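PDB 2P14: heterodimeric restriction endonuclease R.BspD6I small subunit from Bacillus sp., which serves as the catalytic subunit of a type IIS restriction endonuclease, working in complex with a site-specific nickase subunit and probably cleaving DNA. Local coordinates for residues W23-V28 with I70-S75; K139-Q144 with N155-I160. One frame throughout, in Å; residues are numbered along the deposited sequence.

Contact 1 and contact 2 are both largely buried where their side chains touch, but they lie at different depths: the centre of contact 1 is about 6 Å from the centre of the chain, that of contact 2 about 12 Å. Contact 1 joins a helix to a central strand of the mixed sheet, and its threonine and cysteine bring oxygen and sulfur to the interface. Contact 2 joins two helices that follow the last strand, and its interface is purely aliphatic. The two meet directly. Ile-70 CD1 packs on Leu-157 CD2 at 3.7 Å, and Val-28 CG1 on Val-142 CG2 at 3.8 Å, so each segment of contact 1 has a neighbour in contact 2.

Contact 1: residues W23-V28 with I70-S75; sequences WNTYRV and ILIECS
The meeting of Thr-25 with Ile-72 and Cys-74 involves no flat group; three of those on segment 23-28 meet one another on the helix. Arg-27 CD lies 3.4 Å above one face of the Trp-23 ring, offset toward the rim, and Trp-23 CH2 stands over one face of the Arg-27 guanidinium, toward its rim. At the guanidinium edge, in plane, sits Asn-24 OD1, gripped side-on by NE and NH2; Arg-27 NH2 to Asn-24 OD1 is the shorter bond, 2.8 Å with an N-H...O angle of 155°. The paired N-H groups hold the guanidinium in line with OD1, and Asn-24 ND2, bonded to Ile-4 O, completes the hold on the amide. Trp-23 O lies at the Tyr-26 ring edge, in plane.

Across the contact, Thr-25 CG2, anti to the backbone N, reaches Ile-72 CG2 at 3.8 Å, the two side chains crossing at a slant. Thr-25 OG1 lies 3.6 Å from Cys-74 SG, with CB nearly as close to the sulfur. The hydroxyl finds its hydrogen-bond partners elsewhere, at Tyr-8 OH and Phe-21 O. Only 100 Å² is buried in all. A helix packed on a mixed sheet in this way is consistent with the α/β core of PD-(D/E)XK nucleases.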
ATOM      1  N   TRP A  23      10.081  -4.142  -2.826  1.00 11.81           N
ATOM      2  CA  TRP A  23      11.247  -3.280  -2.721  1.00 11.90           C
ATOM      3  C   TRP A  23      11.065  -1.929  -3.407  1.00 12.51           C
ATOM      4  O   TRP A  23      11.426  -0.878  -2.840  1.00 12.29           O
ATOM      5  CB  TRP A  23      12.460  -4.006  -3.307  1.00 12.82           C
ATOM      6  CG  TRP A  23      13.707  -3.165  -3.432  1.00 12.73           C
ATOM      7  CD1 TRP A  23      14.542  -2.772  -2.426  1.00 15.76           C
ATOM      8  CD2 TRP A  23      14.251  -2.609  -4.644  1.00 13.41           C
ATOM      9  NE1 TRP A  23      15.594  -2.033  -2.940  1.00 15.74           N
ATOM     10  CE2 TRP A  23      15.441  -1.915  -4.293  1.00 15.55           C
ATOM     11  CE3 TRP A  23      13.875  -2.674  -5.998  1.00 15.67           C
ATOM     12  CZ2 TRP A  23      16.246  -1.270  -5.249  1.00 16.81           C
ATOM     13  CZ3 TRP A  23      14.652  -2.022  -6.938  1.00 16.12           C
ATOM     14  CH2 TRP A  23      15.833  -1.327  -6.561  1.00 16.71           C
ATOM     15  N   ASN A  24      10.448  -1.935  -4.587  1.00 11.62           N
ATOM     16  CA  ASN A  24      10.300  -0.699  -5.318  1.00 12.14           C
ATOM     17  C   ASN A  24       9.335   0.238  -4.584  1.00 11.37           C
ATOM     18  O   ASN A  24       9.529   1.481  -4.568  1.00 12.13           O
ATOM     19  CB  ASN A  24       9.809  -0.937  -6.730  1.00 13.19           C
ATOM     20  CG  ASN A  24      10.167   0.219  -7.633  1.00 14.32           C
ATOM     21  OD1 ASN A  24      11.322   0.682  -7.620  1.00 13.01           O
ATOM     22  ND2 ASN A  24       9.200   0.713  -8.400  1.00 13.64           N
ATOM     23  N   THR A  25       8.339  -0.365  -3.955  1.00 11.90           N
ATOM     24  CA  THR A  25       7.369   0.402  -3.188  1.00 11.49           C
ATOM     25  C   THR A  25       8.052   1.034  -1.942  1.00 11.68           C
ATOM     26  O   THR A  25       7.841   2.201  -1.599  1.00 13.15           O
ATOM     27  CB  THR A  25       6.177  -0.485  -2.836  1.00 11.03           C
ATOM     28  OG1 THR A  25       5.613  -1.020  -4.037  1.00 11.49           O
ATOM     29  CG2 THR A  25       5.121   0.355  -2.094  1.00 13.29           C
ATOM     30  N   TYR A  26       8.869   0.260  -1.241  1.00 12.04           N
ATOM     31  CA  TYR A  26       9.726   0.795  -0.185  1.00 11.60           C
ATOM     32  C   TYR A  26      10.587   1.976  -0.687  1.00 12.40           C
ATOM     33  O   TYR A  26      10.699   2.990   0.014  1.00 14.16           O
ATOM     34  CB  TYR A  26      10.593  -0.363   0.323  1.00 13.55           C
ATOM     35  CG  TYR A  26      11.874   0.035   1.018  1.00 14.32           C
ATOM     36  CD1 TYR A  26      11.890   0.434   2.356  1.00 14.87           C
ATOM     37  CD2 TYR A  26      13.080  -0.003   0.318  1.00 16.02           C
ATOM     38  CE1 TYR A  26      13.092   0.787   2.990  1.00 15.74           C
ATOM     39  CE2 TYR A  26      14.272   0.338   0.941  1.00 17.26           C
ATOM     40  CZ  TYR A  26      14.271   0.747   2.250  1.00 17.10           C
ATOM     41  OH  TYR A  26      15.491   1.061   2.825  1.00 22.50           O
ATOM     42  N   ARG A  27      11.182   1.856  -1.873  1.00 12.88           N
ATOM     43  CA  ARG A  27      11.965   2.982  -2.425  1.00 12.56           C
ATOM     44  C   ARG A  27      11.129   4.261  -2.538  1.00 13.49           C
ATOM     45  O   ARG A  27      11.643   5.343  -2.286  1.00 14.05           O
ATOM     46  CB  ARG A  27      12.566   2.636  -3.793  1.00 13.88           C
ATOM     47  CG  ARG A  27      13.611   1.506  -3.744  1.00 13.52           C
ATOM     48  CD  ARG A  27      14.617   1.687  -4.863  1.00 17.69           C
ATOM     49  NE  ARG A  27      13.992   1.501  -6.160  1.00 18.23           N
ATOM     50  CZ  ARG A  27      14.529   1.871  -7.326  1.00 18.81           C
ATOM     51  NH1 ARG A  27      15.728   2.474  -7.387  1.00 18.00           N
ATOM     52  NH2 ARG A  27      13.875   1.642  -8.436  1.00 16.90           N
ATOM     53  N   VAL A  28       9.856   4.137  -2.917  1.00 13.40           N
ATOM     54  CA  VAL A  28       8.979   5.327  -3.002  1.00 14.19           C
ATOM     55  C   VAL A  28       8.854   6.004  -1.639  1.00 13.90           C
ATOM     56  O   VAL A  28       9.069   7.230  -1.498  1.00 13.91           O
ATOM     57  CB  VAL A  28       7.576   4.953  -3.523  1.00 14.10           C
ATOM     58  CG1 VAL A  28       6.633   6.189  -3.419  1.00 14.23           C
ATOM     59  CG2 VAL A  28       7.644   4.495  -4.931  1.00 14.16           C
ATOM     60  N   ILE A  70       1.347   3.816   8.268  1.00 11.67           N
ATOM     61  CA  ILE A  70       0.798   3.109   7.116  1.00 12.14           C
ATOM     62  C   ILE A  70       1.490   1.772   7.011  1.00 11.15           C
ATOM     63  O   ILE A  70       2.721   1.715   7.022  1.00 12.03           O
ATOM     64  CB  ILE A  70       0.998   3.837   5.775  1.00 12.46           C
ATOM     65  CG1 ILE A  70       0.570   5.310   5.846  1.00 13.20           C
ATOM     66  CG2 ILE A  70       0.213   3.136   4.669  1.00 13.94           C
ATOM     67  CD1 ILE A  70       0.959   6.085   4.582  1.00 14.30           C
ATOM     68  N   LEU A  71       0.676   0.723   7.001  1.00 10.30           N
ATOM     69  CA  LEU A  71       1.197  -0.623   6.713  1.00 11.42           C
ATOM     70  C   LEU A  71       1.009  -0.766   5.217  1.00 12.15           C
ATOM     71  O   LEU A  71      -0.089  -0.585   4.706  1.00 13.30           O
ATOM     72  CB  LEU A  71       0.397  -1.688   7.434  1.00 11.04           C
ATOM     73  CG  LEU A  71       0.653  -1.899   8.922  1.00 10.93           C
ATOM     74  CD1 LEU A  71       0.139  -0.668   9.685  1.00 13.51           C
ATOM     75  CD2 LEU A  71      -0.034  -3.125   9.417  1.00 15.01           C
ATOM     76  N   ILE A  72       2.066  -1.129   4.494  1.00 12.52           N
ATOM     77  CA  ILE A  72       1.975  -1.248   3.058  1.00 13.35           C
ATOM     78  C   ILE A  72       2.131  -2.724   2.684  1.00 13.71           C
ATOM     79  O   ILE A  72       3.109  -3.397   3.089  1.00 13.74           O
ATOM     80  CB  ILE A  72       3.008  -0.378   2.342  1.00 14.31           C
ATOM     81  CG1 ILE A  72       2.829   1.108   2.740  1.00 14.82           C
ATOM     82  CG2 ILE A  72       2.817  -0.509   0.849  1.00 16.13           C
ATOM     83  CD1 ILE A  72       4.059   1.699   3.305  1.00 21.58           C
ATOM     84  N   GLU A  73       1.124  -3.234   1.979  1.00 12.74           N
ATOM     85  CA  GLU A  73       1.048  -4.642   1.572  1.00 12.88           C
ATOM     86  C   GLU A  73       1.067  -4.658   0.048  1.00 13.45           C
ATOM     87  O   GLU A  73       0.243  -4.017  -0.555  1.00 13.52           O
ATOM     88  CB  GLU A  73      -0.224  -5.301   2.105  1.00 13.35           C
ATOM     89  CG  GLU A  73      -0.399  -5.130   3.615  1.00 15.37           C
ATOM     90  CD  GLU A  73       0.421  -6.061   4.456  1.00 16.02           C
ATOM     91  OE1 GLU A  73       1.435  -6.673   4.006  1.00 16.14           O
ATOM     92  OE2 GLU A  73       0.061  -6.170   5.627  1.00 14.52           O
ATOM     93  N   CYS A  74       2.004  -5.392  -0.553  1.00 12.62           N
ATOM     94  CA  CYS A  74       2.205  -5.381  -1.989  1.00 13.44           C
ATOM     95  C   CYS A  74       1.908  -6.781  -2.521  1.00 13.71           C
ATOM     96  O   CYS A  74       2.379  -7.776  -1.956  1.00 15.17           O
ATOM     97  CB  CYS A  74       3.679  -5.077  -2.297  1.00 13.68           C
ATOM     98  SG  CYS A  74       4.112  -3.387  -1.754  1.00 15.08           S
ATOM     99  N   SER A  75       1.135  -6.853  -3.600  1.00 13.16           N
ATOM    100  CA  SER A  75       0.906  -8.152  -4.232  1.00 13.86           C
ATOM    101  C   SER A  75       0.709  -8.028  -5.732  1.00 13.61           C
ATOM    102  O   SER A  75      -0.047  -7.179  -6.189  1.00 13.62           O
ATOM    103  CB  SER A  75      -0.343  -8.819  -3.657  1.00 14.65           C
ATOM    104  OG  SER A  75      -0.455 -10.129  -4.217  1.00 17.42           O
TER

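Contact 2: residues K139-Q144 with N155-I160; sequences KKLVTQ and NKLKEI
A pair of consecutive helices, 135-146 and 154-165, which follow strand 130-134 of the mixed sheet and are linked by residues 147-153, is held together here through Leu-141, which divides its two methyls between Leu-157 and Ile-160. Leu-141 CD1 reaches Ile-160 CG2 at 3.9 Å and lies almost as near to CD1 of the same isoleucine, at 4.1 Å, so that one methyl is set against both ends of the branched side chain. Leu-141 and Ile-160 run past each other in opposite directions, which places them alongside rather than end to end. The second methyl, Leu-141 CD2, meets Leu-157 CD1 at 4.1 Å, and these two side chains cross at about a right angle.

The first torsion carries the Leu-141 branch across: CG is anti to its own N (chi1 175°), which extends the isobutyl group toward the partner helix. Leu-157 has the same first torsion (179°); although its CB does not point straight at segment 139-144, the end of the side chain comes nearer. The closest CA atoms, Leu-141 and Ile-160, are 9.2 Å apart, a spacing bridged by aliphatic side chains alone, and 118 Å² is buried.

Away from the interface, Lys-139 O accepts hydrogen bonds from both Thr-143 N and Thr-143 OG1, the hydroxyl at 2.9 Å from that oxygen and standing 39° out of the carbonyl plane, which ties the threonine back to its own helix. Lys-156 forms a salt bridge with Glu-150 of the connection, and Lys-158 one with Glu-103, just before strand 104-110. Leu-145, further along helix 135-146, touches Lys-156 and Ile-160, while Leu-157 also lies against Phe-152 of the connecting loop, beyond the edge strand 130-134 from which the first helix leads.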
ATOM      1  N   LYS A 139       1.044   5.607  -8.720  1.00 14.86           N
ATOM      2  CA  LYS A 139       1.968   6.500  -9.441  1.00 16.55           C
ATOM      3  C   LYS A 139       1.354   7.882  -9.579  1.00 18.36           C
ATOM      4  O   LYS A 139       2.038   8.896  -9.374  1.00 18.82           O
ATOM      5  CB  LYS A 139       2.260   6.001 -10.839  1.00 17.36           C
ATOM      6  CG  LYS A 139       3.059   4.752 -10.968  1.00 18.74           C
ATOM      7  CD  LYS A 139       3.254   4.609 -12.459  1.00 22.90           C
ATOM      8  CE  LYS A 139       4.048   3.423 -12.819  1.00 24.82           C
ATOM      9  NZ  LYS A 139       4.276   3.405 -14.305  1.00 23.78           N
ATOM     10  N   LYS A 140       0.071   7.933  -9.948  1.00 18.70           N
ATOM     11  CA  LYS A 140      -0.636   9.220 -10.062  1.00 21.24           C
ATOM     12  C   LYS A 140      -0.585   9.980  -8.738  1.00 20.86           C
ATOM     13  O   LYS A 140      -0.225  11.157  -8.724  1.00 21.12           O
ATOM     14  CB  LYS A 140      -2.084   9.051 -10.544  1.00 21.21           C
ATOM     15  CG  LYS A 140      -2.238   9.078 -12.029  1.00 26.65           C
ATOM     16  CD  LYS A 140      -3.655   9.515 -12.402  1.00 30.73           C
ATOM     17  CE  LYS A 140      -3.735  10.152 -13.798  1.00 34.14           C
ATOM     18  NZ  LYS A 140      -4.031   9.124 -14.841  1.00 36.53           N
ATOM     19  N   LEU A 141      -0.872   9.300  -7.625  1.00 19.93           N
ATOM     20  CA  LEU A 141      -0.829   9.885  -6.300  1.00 20.52           C
ATOM     21  C   LEU A 141       0.545  10.459  -5.961  1.00 19.62           C
ATOM     22  O   LEU A 141       0.648  11.585  -5.478  1.00 20.41           O
ATOM     23  CB  LEU A 141      -1.274   8.880  -5.233  1.00 20.51           C
ATOM     24  CG  LEU A 141      -1.167   9.334  -3.775  1.00 23.53           C
ATOM     25  CD1 LEU A 141      -1.962  10.636  -3.530  1.00 25.74           C
ATOM     26  CD2 LEU A 141      -1.641   8.224  -2.855  1.00 22.38           C
ATOM     27  N   VAL A 142       1.594   9.697  -6.230  1.00 18.68           N
ATOM     28  CA  VAL A 142       2.953  10.165  -5.915  1.00 19.49           C
ATOM     29  C   VAL A 142       3.292  11.402  -6.765  1.00 21.37           C
ATOM     30  O   VAL A 142       3.861  12.366  -6.237  1.00 21.89           O
ATOM     31  CB  VAL A 142       4.015   9.018  -6.119  1.00 17.78           C
ATOM     32  CG1 VAL A 142       5.462   9.557  -5.906  1.00 17.99           C
ATOM     33  CG2 VAL A 142       3.754   7.865  -5.147  1.00 18.44           C
ATOM     34  N   THR A 143       2.943  11.361  -8.053  1.00 23.47           N
ATOM     35  CA  THR A 143       3.254  12.451  -8.992  1.00 25.59           C
ATOM     36  C   THR A 143       2.476  13.711  -8.644  1.00 26.59           C
ATOM     37  O   THR A 143       3.003  14.835  -8.765  1.00 27.04           O
ATOM     38  CB  THR A 143       2.991  12.063 -10.463  1.00 26.38           C
ATOM     39  OG1 THR A 143       3.641  10.825 -10.751  1.00 27.09           O
ATOM     40  CG2 THR A 143       3.548  13.152 -11.418  1.00 27.51           C
ATOM     41  N   GLN A 144       1.232  13.538  -8.209  1.00 27.11           N
ATOM     42  CA  GLN A 144       0.433  14.672  -7.770  1.00 27.92           C
ATOM     43  C   GLN A 144       1.075  15.290  -6.528  1.00 26.95           C
ATOM     44  O   GLN A 144       1.198  16.518  -6.434  1.00 27.00           O
ATOM     45  CB  GLN A 144      -1.012  14.255  -7.491  1.00 27.98           C
ATOM     46  CG  GLN A 144      -1.826  13.925  -8.743  1.00 30.23           C
ATOM     47  CD  GLN A 144      -3.180  13.288  -8.398  1.00 30.31           C
ATOM     48  OE1 GLN A 144      -3.658  13.365  -7.251  1.00 34.23           O
ATOM     49  NE2 GLN A 144      -3.800  12.658  -9.390  1.00 34.57           N
ATOM     50  N   ASN A 155       0.872  14.425   6.742  1.00 13.51           N
ATOM     51  CA  ASN A 155      -0.506  14.684   7.123  1.00 13.95           C
ATOM     52  C   ASN A 155      -1.449  14.893   5.941  1.00 14.13           C
ATOM     53  O   ASN A 155      -2.639  14.581   6.041  1.00 15.18           O
ATOM     54  CB  ASN A 155      -0.578  15.862   8.093  1.00 14.73           C
ATOM     55  CG  ASN A 155       0.337  15.674   9.277  1.00 16.90           C
ATOM     56  OD1 ASN A 155       1.253  16.489   9.533  1.00 22.12           O
ATOM     57  ND2 ASN A 155       0.115  14.593  10.011  1.00 15.18           N
ATOM     58  N   LYS A 156      -0.909  15.421   4.834  1.00 14.54           N
ATOM     59  CA  LYS A 156      -1.671  15.517   3.604  1.00 16.54           C
ATOM     60  C   LYS A 156      -1.949  14.117   3.045  1.00 14.93           C
ATOM     61  O   LYS A 156      -3.066  13.848   2.556  1.00 16.07           O
ATOM     62  CB  LYS A 156      -0.955  16.413   2.585  1.00 16.97           C
ATOM     63  CG  LYS A 156      -1.702  16.575   1.265  1.00 19.61           C
ATOM     64  CD  LYS A 156      -0.953  17.453   0.266  1.00 22.12           C
ATOM     65  CE  LYS A 156      -1.758  17.537  -1.030  1.00 26.66           C
ATOM     66  NZ  LYS A 156      -1.255  18.605  -1.973  1.00 31.62           N
ATOM     67  N   LEU A 157      -0.958  13.235   3.101  1.00 14.17           N
ATOM     68  CA  LEU A 157      -1.171  11.859   2.693  1.00 14.98           C
ATOM     69  C   LEU A 157      -2.244  11.201   3.569  1.00 13.70           C
ATOM     70  O   LEU A 157      -3.110  10.479   3.057  1.00 14.05           O
ATOM     71  CB  LEU A 157       0.141  11.058   2.722  1.00 14.44           C
ATOM     72  CG  LEU A 157       0.033   9.570   2.339  1.00 16.05           C
ATOM     73  CD1 LEU A 157      -0.647   9.402   0.979  1.00 16.56           C
ATOM     74  CD2 LEU A 157       1.430   8.939   2.354  1.00 16.65           C
ATOM     75  N   LYS A 158      -2.206  11.437   4.889  1.00 13.55           N
ATOM     76  CA  LYS A 158      -3.268  10.888   5.748  1.00 14.67           C
ATOM     77  C   LYS A 158      -4.666  11.374   5.299  1.00 14.48           C
ATOM     78  O   LYS A 158      -5.614  10.571   5.209  1.00 14.48           O
ATOM     79  CB  LYS A 158      -3.014  11.235   7.226  1.00 14.63           C
ATOM     80  CG  LYS A 158      -3.997  10.469   8.144  1.00 16.21           C
ATOM     81  CD  LYS A 158      -3.773  10.693   9.624  1.00 18.07           C
ATOM     82  CE  LYS A 158      -4.709  11.816  10.075  1.00 21.29           C
ATOM     83  NZ  LYS A 158      -4.590  12.066  11.537  1.00 22.19           N
ATOM     84  N   GLU A 159      -4.801  12.678   5.033  1.00 14.70           N
ATOM     85  CA  GLU A 159      -6.105  13.201   4.590  1.00 15.95           C
ATOM     86  C   GLU A 159      -6.583  12.542   3.293  1.00 15.28           C
ATOM     87  O   GLU A 159      -7.777  12.234   3.133  1.00 14.50           O
ATOM     88  CB  GLU A 159      -6.045  14.717   4.421  1.00 17.40           C
ATOM     89  CG  GLU A 159      -5.997  15.485   5.731  1.00 22.59           C
ATOM     90  CD  GLU A 159      -6.001  16.980   5.493  1.00 31.47           C
ATOM     91  OE1 GLU A 159      -5.918  17.389   4.310  1.00 35.00           O
ATOM     92  OE2 GLU A 159      -6.089  17.740   6.489  1.00 36.14           O
ATOM     93  N   ILE A 160      -5.650  12.310   2.369  1.00 14.59           N
ATOM     94  CA  ILE A 160      -5.997  11.693   1.090  1.00 15.00           C
ATOM     95  C   ILE A 160      -6.445  10.242   1.319  1.00 13.88           C
ATOM     96  O   ILE A 160      -7.455   9.808   0.757  1.00 13.82           O
ATOM     97  CB  ILE A 160      -4.813  11.760   0.114  1.00 15.27           C
ATOM     98  CG1 ILE A 160      -4.644  13.180  -0.422  1.00 16.69           C
ATOM     99  CG2 ILE A 160      -4.977  10.777  -1.038  1.00 17.27           C
ATOM    100  CD1 ILE A 160      -3.227  13.465  -0.875  1.00 18.43           C
TER